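Putative hexose oxidase (Nonomuraea sp. ATCC 39727, PDB 5AWV) probably oxidises the sugar of glycopeptide antibiotics such as teicoplanin, using a covalently bound FAD cofactor. Local coordinates at residues K365-Y370 and D475-D480; D467-N472 and D492-G497. All coordinates share one frame; numbering follows the deposited sequence.

Contact 1. Residues K365-Y370 and D475-D480; sequences KTKAGY and DSDLAD. With N1L (2-amino-2-deoxy-beta-D-glucopyranuronic acid), chain B.
K367 on the edge strand 363-371 faces D475, just before the 3-10 segment 476-478, with their CA atoms 6.0 Å apart. No direct backbone hydrogen bond joins the two segments; side chains make the contact. K365 reaches D475 and, by a long salt bridge, D477; K367 reaches both acids. K365 NZ makes a hydrogen-bonded salt bridge to D475 OD1 at 2.6 Å, from above the carboxylate plane. D477 N reaches D475 OD1 from the opposite face at 3.0 Å, so this oxygen has a donor on each side. K367 NZ lies between two carboxylates, in hydrogen-bonded salt bridges with both. K367 NZ is 2.9 Å from D475 OD2, on the syn lone pair. K367 NZ is 2.8 Å from D477 OD2, on the anti side. The K367 chain bends at chi3 (59°) and chi4 (73°), which brings its amine between the two acids. Water 1 donates to D475 OD2 at 2.6 Å and accepts from A368 N, so it ties the acid to the strand backbone. R446 makes a further salt bridge to D477 OD1, and Y449 forms a cation-pi pair with K367. T366 points the other way. T366 OG1 lies 2.7 Å from O3 of the bound N1L sugar. The bond from D477 N to D475 OD1 closes an Asx turn, and the two lysines and two aspartates form a buried salt-bridge network behind the sugar-binding strand.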
loop_
_atom_site.group_PDB
_atom_site.type_symbol
_atom_site.label_atom_id
_atom_site.label_comp_id
_atom_site.label_asym_id
_atom_site.label_seq_id
_atom_site.Cartn_x
_atom_site.Cartn_y
_atom_site.Cartn_z
ATOM N N LYS A 365 -8.266 -0.314 -13.967
ATOM C CA LYS A 365 -6.882 -0.422 -14.425
ATOM C C LYS A 365 -6.230 0.923 -14.257
ATOM O O LYS A 365 -6.755 1.949 -14.748
ATOM C CB LYS A 365 -6.844 -0.791 -15.896
ATOM C CG LYS A 365 -5.508 -0.722 -16.586
ATOM C CD LYS A 365 -4.664 -1.833 -16.150
ATOM C CE LYS A 365 -3.371 -1.888 -16.922
ATOM N NZ LYS A 365 -2.509 -2.923 -16.288
ATOM N N THR A 366 -5.073 0.942 -13.579
ATOM C CA THR A 366 -4.338 2.116 -13.375
ATOM C C THR A 366 -2.955 1.899 -13.965
ATOM O O THR A 366 -2.347 0.825 -13.782
ATOM C CB THR A 366 -4.193 2.434 -11.868
ATOM O OG1 THR A 366 -5.442 2.669 -11.277
ATOM C CG2 THR A 366 -3.323 3.662 -11.648
ATOM N N LYS A 367 -2.481 2.854 -14.716
ATOM C CA LYS A 367 -1.144 2.873 -15.291
ATOM C C LYS A 367 -0.457 4.061 -14.677
ATOM O O LYS A 367 -1.142 5.001 -14.231
ATOM C CB LYS A 367 -1.186 2.930 -16.814
ATOM C CG LYS A 367 -2.025 1.825 -17.407
ATOM C CD LYS A 367 -2.251 1.829 -18.889
ATOM C CE LYS A 367 -0.972 1.761 -19.659
ATOM N NZ LYS A 367 -0.325 0.414 -19.616
ATOM N N ALA A 368 0.856 4.089 -14.631
ATOM C CA ALA A 368 1.556 5.142 -13.809
ATOM C C ALA A 368 2.914 5.567 -14.366
ATOM O O ALA A 368 3.545 4.858 -15.154
ATOM C CB ALA A 368 1.761 4.559 -12.385
ATOM N N GLY A 369 3.333 6.756 -13.966
ATOM C CA GLY A 369 4.632 7.346 -14.305
ATOM C C GLY A 369 5.041 8.305 -13.223
ATOM O O GLY A 369 4.180 8.816 -12.469
ATOM N N TYR A 370 6.348 8.548 -13.087
ATOM C CA TYR A 370 6.872 9.614 -12.305
ATOM C C TYR A 370 7.187 10.809 -13.213
ATOM O O TYR A 370 7.712 10.622 -14.300
ATOM C CB TYR A 370 8.168 9.203 -11.683
ATOM C CG TYR A 370 8.055 8.408 -10.431
ATOM C CD1 TYR A 370 7.884 9.066 -9.204
ATOM C CD2 TYR A 370 8.251 7.030 -10.439
ATOM C CE1 TYR A 370 7.842 8.350 -8.016
ATOM C CE2 TYR A 370 8.199 6.302 -9.238
ATOM C CZ TYR A 370 7.997 6.960 -8.028
ATOM O OH TYR A 370 7.928 6.315 -6.825
ATOM N N ASP A 475 1.856 -2.509 -13.074
ATOM C CA ASP A 475 1.151 -2.556 -14.383
ATOM C C ASP A 475 1.901 -3.550 -15.328
ATOM O O ASP A 475 2.957 -3.214 -15.846
ATOM C CB ASP A 475 1.204 -1.193 -14.976
ATOM C CG ASP A 475 0.569 -1.122 -16.396
ATOM O OD1 ASP A 475 -0.104 -2.094 -16.846
ATOM O OD2 ASP A 475 0.732 -0.030 -16.997
ATOM N N SER A 476 1.335 -4.762 -15.490
ATOM C CA SER A 476 1.828 -5.806 -16.391
ATOM C C SER A 476 2.010 -5.385 -17.830
ATOM O O SER A 476 2.816 -5.994 -18.506
ATOM C CB SER A 476 0.847 -6.993 -16.389
ATOM O OG SER A 476 1.114 -7.545 -15.118
ATOM N N ASP A 477 1.362 -4.270 -18.253
ATOM C CA ASP A 477 1.503 -3.768 -19.581
ATOM C C ASP A 477 2.907 -3.300 -19.816
ATOM O O ASP A 477 3.369 -3.258 -21.002
ATOM C CB ASP A 477 0.557 -2.594 -19.906
ATOM C CG ASP A 477 -0.907 -2.927 -19.813
ATOM O OD1 ASP A 477 -1.358 -4.074 -19.623
ATOM O OD2 ASP A 477 -1.663 -1.974 -19.931
ATOM N N LEU A 478 3.636 -2.964 -18.748
ATOM C CA LEU A 478 4.988 -2.480 -18.914
ATOM C C LEU A 478 5.962 -3.609 -19.300
ATOM O O LEU A 478 7.035 -3.355 -19.811
ATOM C CB LEU A 478 5.525 -1.806 -17.666
ATOM C CG LEU A 478 4.838 -0.475 -17.302
ATOM C CD1 LEU A 478 5.602 0.241 -16.166
ATOM C CD2 LEU A 478 4.732 0.375 -18.549
ATOM N N ALA A 479 5.590 -4.834 -19.008
ATOM C CA ALA A 479 6.306 -6.039 -19.492
ATOM C C ALA A 479 5.681 -6.632 -20.759
ATOM O O ALA A 479 6.034 -7.737 -21.131
ATOM C CB ALA A 479 6.242 -7.117 -18.431
ATOM N N ASP A 480 4.756 -5.943 -21.432
ATOM C CA ASP A 480 4.119 -6.524 -22.608
ATOM C C ASP A 480 4.777 -5.818 -23.763
ATOM O O ASP A 480 4.499 -4.636 -23.952
ATOM C CB ASP A 480 2.631 -6.279 -22.589
ATOM C CG ASP A 480 1.919 -6.806 -23.884
ATOM O OD1 ASP A 480 2.574 -7.095 -24.896
ATOM O OD2 ASP A 480 0.692 -6.833 -23.861
HETATM C C1 N1L B . -7.221 5.073 -5.364
HETATM C C2 N1L B . -7.253 4.786 -6.952
HETATM C C3 N1L B . -5.961 4.125 -7.469
HETATM C C4 N1L B . -4.806 5.016 -7.063
HETATM C C5 N1L B . -4.694 5.023 -5.514
HETATM C C6 N1L B . -3.453 5.799 -5.001
HETATM N N2 N1L B . -8.380 3.957 -7.373
HETATM O O3 N1L B . -5.958 4.023 -8.972
HETATM O O4 N1L B . -3.514 4.579 -7.726
HETATM O O5 N1L B . -5.892 5.686 -4.945
HETATM O O6B N1L B . -3.666 7.189 -4.782
HETATM O O6A N1L B . -2.447 5.794 -5.933
HETATM O O HOH W 1 2.115 1.751 -15.690
#

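Contact 2. Residues D467-N472 and D492-G497. With FAD (flavin-adenine dinucleotide), chain M.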
loop_
_atom_site.group_PDB
_atom_site.type_symbol
_atom_site.label_atom_id
_atom_site.label_comp_id
_atom_site.label_asym_id
_atom_site.label_seq_id
_atom_site.Cartn_x
_atom_site.Cartn_y
_atom_site.Cartn_z
ATOM N N ASP A 467 10.478 9.664 -15.032
ATOM C CA ASP A 467 11.380 8.841 -14.259
ATOM C C ASP A 467 10.913 7.439 -13.919
ATOM O O ASP A 467 11.153 6.957 -12.837
ATOM C CB ASP A 467 11.865 9.612 -13.006
ATOM C CG ASP A 467 13.285 9.269 -12.642
ATOM O OD1 ASP A 467 14.055 8.835 -13.555
ATOM O OD2 ASP A 467 13.653 9.333 -11.450
ATOM N N GLY A 468 10.343 6.763 -14.909
ATOM C CA GLY A 468 9.828 5.438 -14.762
ATOM C C GLY A 468 8.533 5.350 -13.961
ATOM O O GLY A 468 7.735 6.257 -14.049
ATOM N N ALA A 469 8.383 4.291 -13.160
ATOM C CA ALA A 469 7.169 3.944 -12.499
ATOM C C ALA A 469 7.400 3.402 -11.104
ATOM O O ALA A 469 8.514 3.133 -10.752
ATOM C CB ALA A 469 6.342 2.990 -13.362
ATOM N N TYR A 470 6.314 3.393 -10.328
ATOM C CA TYR A 470 6.282 3.139 -8.927
ATOM C C TYR A 470 5.728 1.690 -8.747
ATOM O O TYR A 470 4.605 1.386 -9.179
ATOM C CB TYR A 470 5.379 4.124 -8.274
ATOM C CG TYR A 470 5.044 3.879 -6.814
ATOM C CD1 TYR A 470 6.026 3.522 -5.891
ATOM C CD2 TYR A 470 3.753 4.063 -6.345
ATOM C CE1 TYR A 470 5.708 3.328 -4.553
ATOM C CE2 TYR A 470 3.431 3.920 -5.001
ATOM C CZ TYR A 470 4.405 3.582 -4.083
ATOM O OH TYR A 470 4.033 3.421 -2.755
ATOM N N ILE A 471 6.512 0.814 -8.130
ATOM C CA ILE A 471 6.149 -0.650 -7.992
ATOM C C ILE A 471 4.922 -0.939 -7.164
ATOM O O ILE A 471 4.331 -1.935 -7.374
ATOM C CB ILE A 471 7.388 -1.494 -7.479
ATOM C CG1 ILE A 471 7.202 -3.000 -7.659
ATOM C CG2 ILE A 471 7.662 -1.229 -6.042
ATOM C CD1 ILE A 471 7.158 -3.455 -9.120
ATOM N N ASN A 472 4.486 0.001 -6.311
ATOM C CA ASN A 472 3.173 -0.173 -5.652
ATOM C C ASN A 472 1.970 0.108 -6.493
ATOM O O ASN A 472 0.823 -0.220 -6.079
ATOM C CB ASN A 472 3.094 0.604 -4.320
ATOM C CG ASN A 472 3.379 -0.237 -3.098
ATOM O OD1 ASN A 472 3.209 -1.450 -3.096
ATOM N ND2 ASN A 472 3.799 0.424 -2.037
ATOM N N ASP A 492 13.609 -2.005 -15.373
ATOM C CA ASP A 492 14.331 -0.755 -15.420
ATOM C C ASP A 492 13.470 0.478 -15.252
ATOM O O ASP A 492 13.924 1.443 -14.694
ATOM C CB ASP A 492 15.147 -0.646 -16.678
ATOM C CG ASP A 492 16.308 -1.754 -16.736
ATOM O OD1 ASP A 492 16.513 -2.618 -15.792
ATOM O OD2 ASP A 492 17.046 -1.677 -17.721
ATOM N N LEU A 493 12.230 0.424 -15.674
ATOM C CA LEU A 493 11.326 1.504 -15.430
ATOM C C LEU A 493 10.965 1.580 -13.901
ATOM O O LEU A 493 10.922 2.670 -13.351
ATOM C CB LEU A 493 9.990 1.250 -16.217
ATOM C CG LEU A 493 10.142 1.148 -17.757
ATOM C CD1 LEU A 493 8.773 0.924 -18.365
ATOM C CD2 LEU A 493 10.774 2.424 -18.257
ATOM N N TYR A 494 10.761 0.429 -13.245
ATOM C CA TYR A 494 10.418 0.429 -11.805
ATOM C C TYR A 494 11.625 0.702 -10.890
ATOM O O TYR A 494 11.521 1.451 -9.889
ATOM C CB TYR A 494 9.774 -0.877 -11.358
ATOM C CG TYR A 494 8.399 -0.991 -11.841
ATOM C CD1 TYR A 494 7.363 -0.202 -11.307
ATOM C CD2 TYR A 494 8.064 -1.921 -12.758
ATOM C CE1 TYR A 494 6.076 -0.291 -11.790
ATOM C CE2 TYR A 494 6.769 -1.998 -13.258
ATOM C CZ TYR A 494 5.786 -1.191 -12.761
ATOM O OH TYR A 494 4.520 -1.299 -13.239
ATOM N N TYR A 495 12.749 0.106 -11.245
ATOM C CA TYR A 495 13.913 0.086 -10.327
ATOM C C TYR A 495 15.179 0.798 -10.747
ATOM O O TYR A 495 16.074 0.974 -9.921
ATOM C CB TYR A 495 14.262 -1.385 -10.036
ATOM C CG TYR A 495 13.126 -2.258 -9.469
ATOM C CD1 TYR A 495 12.471 -1.938 -8.292
ATOM C CD2 TYR A 495 12.785 -3.395 -10.085
ATOM C CE1 TYR A 495 11.529 -2.772 -7.764
ATOM C CE2 TYR A 495 11.849 -4.262 -9.556
ATOM C CZ TYR A 495 11.243 -3.958 -8.375
ATOM O OH TYR A 495 10.326 -4.827 -7.905
ATOM N N LYS A 496 15.245 1.231 -11.984
ATOM C CA LYS A 496 16.376 1.894 -12.576
ATOM C C LYS A 496 17.671 1.194 -12.199
ATOM O O LYS A 496 17.732 -0.056 -12.300
ATOM C CB LYS A 496 16.325 3.413 -12.279
ATOM C CG LYS A 496 15.067 4.168 -12.741
ATOM C CD LYS A 496 15.126 5.654 -12.423
ATOM C CE LYS A 496 16.289 6.353 -13.144
ATOM N NZ LYS A 496 16.440 7.717 -12.694
ATOM N N GLY A 497 18.613 1.949 -11.674
ATOM C CA GLY A 497 19.963 1.496 -11.310
ATOM C C GLY A 497 19.963 0.610 -10.061
ATOM O O GLY A 497 20.966 -0.003 -9.801
HETATM P PA FAD M . -1.881 -7.290 -1.317
HETATM O O1A FAD M . -2.734 -7.386 -2.565
HETATM O O2A FAD M . -2.226 -8.032 -0.110
HETATM O O5B FAD M . -0.364 -7.560 -1.671
HETATM C C5B FAD M . 0.337 -6.903 -2.782
HETATM C C4B FAD M . 1.547 -7.697 -3.162
HETATM O O4B FAD M . 2.506 -7.815 -2.104
HETATM C C3B FAD M . 1.293 -9.139 -3.632
HETATM O O3B FAD M . 2.265 -9.632 -4.586
HETATM C C2B FAD M . 1.404 -9.838 -2.312
HETATM O O2B FAD M . 1.618 -11.197 -2.505
HETATM C C1B FAD M . 2.532 -9.135 -1.636
HETATM N N9A FAD M . 2.434 -9.235 -0.198
HETATM C C8A FAD M . 1.428 -8.918 0.627
HETATM N N7A FAD M . 1.766 -9.086 1.924
HETATM C C5A FAD M . 3.025 -9.502 1.951
HETATM C C6A FAD M . 3.966 -9.937 3.005
HETATM N N6A FAD M . 3.549 -9.909 4.268
HETATM N N1A FAD M . 5.219 -10.307 2.605
HETATM C C2A FAD M . 5.579 -10.340 1.289
HETATM N N3A FAD M . 4.756 -9.998 0.259
HETATM C C4A FAD M . 3.479 -9.630 0.566
HETATM N N1 FAD M . -0.044 3.335 -2.541
HETATM C C2 FAD M . 0.598 4.457 -2.098
HETATM O O2 FAD M . 1.841 4.429 -1.952
HETATM N N3 FAD M . -0.058 5.585 -1.782
HETATM C C4 FAD M . -1.405 5.645 -1.753
HETATM O O4 FAD M . -2.006 6.688 -1.414
HETATM C C4X FAD M . -2.170 4.466 -2.180
HETATM N N5 FAD M . -3.550 4.439 -2.189
HETATM C C5X FAD M . -4.264 3.311 -2.491
HETATM C C6 FAD M . -5.672 3.355 -2.403
HETATM C C7 FAD M . -6.332 2.173 -2.833
HETATM C C7M FAD M . -7.883 2.153 -2.808
HETATM C C8 FAD M . -5.603 0.914 -3.263
HETATM C C8M FAD M . -6.328 -0.397 -3.448
HETATM C C9 FAD M . -4.191 0.935 -3.258
HETATM C C9A FAD M . -3.514 2.071 -2.925
HETATM N N10 FAD M . -2.095 2.144 -2.933
HETATM C C10 FAD M . -1.401 3.280 -2.548
HETATM C "C1'" FAD M . -1.277 0.974 -3.393
HETATM C "C2'" FAD M . -0.806 0.116 -2.280
HETATM O "O2'" FAD M . 0.316 0.774 -1.722
HETATM C "C3'" FAD M . -0.367 -1.135 -2.944
HETATM O "O3'" FAD M . -1.523 -1.633 -3.620
HETATM C "C4'" FAD M . 0.138 -2.158 -1.890
HETATM O "O4'" FAD M . 0.971 -3.090 -2.584
HETATM C "C5'" FAD M . -1.051 -2.884 -1.313
HETATM O "O5'" FAD M . -0.634 -3.751 -0.240
HETATM P P FAD M . -1.650 -4.811 0.317
HETATM O O1P FAD M . -1.064 -5.510 1.444
HETATM O O2P FAD M . -3.013 -4.236 0.582
HETATM O O3P FAD M . -1.867 -5.685 -1.007
HETATM O O HOH W 2 9.509 1.405 -8.014
#
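The FAD-contacting loop of the berberine-like region packs here against the end of helix 490-495. A469 CB touches the Y494 ring at CE1, 3.6 Å away. A469 N donates to L493 O at 3.0 Å. G468 lies close against the same oxygen, with its CA 3.3 Å from L493 O in a CA-H...O contact. I471 packs on both tyrosines, Y494 and Y495. Its CG1 is anti to the backbone N (chi1 -165°), and I471 CD1 sits over one face of the Y494 ring, 4.0 Å from its centroid, as a CH-pi contact. The same side chain touches the hydroxyl end of Y495, whose OH bonds to G216 O. The same loop meets the cofactor of this FAD-linked oxidoreductase. Y470 OH donates to FAD O2 at 2.5 Å, with that oxygen in the plane of the ring at its edge. N472 ND2 donates to Y470 OH at 3.1 Å, in the amide plane, and N472 OD1 accepts from FAD O4'. The phenol oxygen thus has two hydrogen bonds, one given and one received. Water 2 accepts from I471 N and donates to Y494 O. At the first residue of 467-472, D467 OD1 takes a salt bridge from K496 NZ at 2.8 Å, on its syn lone pair.

In the fold
Contacts 1 and 2 have centres 10 Å apart and touch directly. Their segments alternate along the chain. Y370 N lies 2.8 Å from G468 O, a probable hydrogen bond that joins strand 363-371 to the loop. D475 N lies 2.9 Å from Y494 OH, a probable hydrogen bond that joins helix 490-495 to D475. L478 CD1 packs on the same hydroxyl. The two contacts serve neighbouring parts of one site. Residues 365-370 supply T366 to the N1L pocket, while 467-472 supplies Y470 and N472 to FAD. The T366 and Y470 side chains are about 9 Å apart, and the Y470 side chain is about 6 Å from N1L.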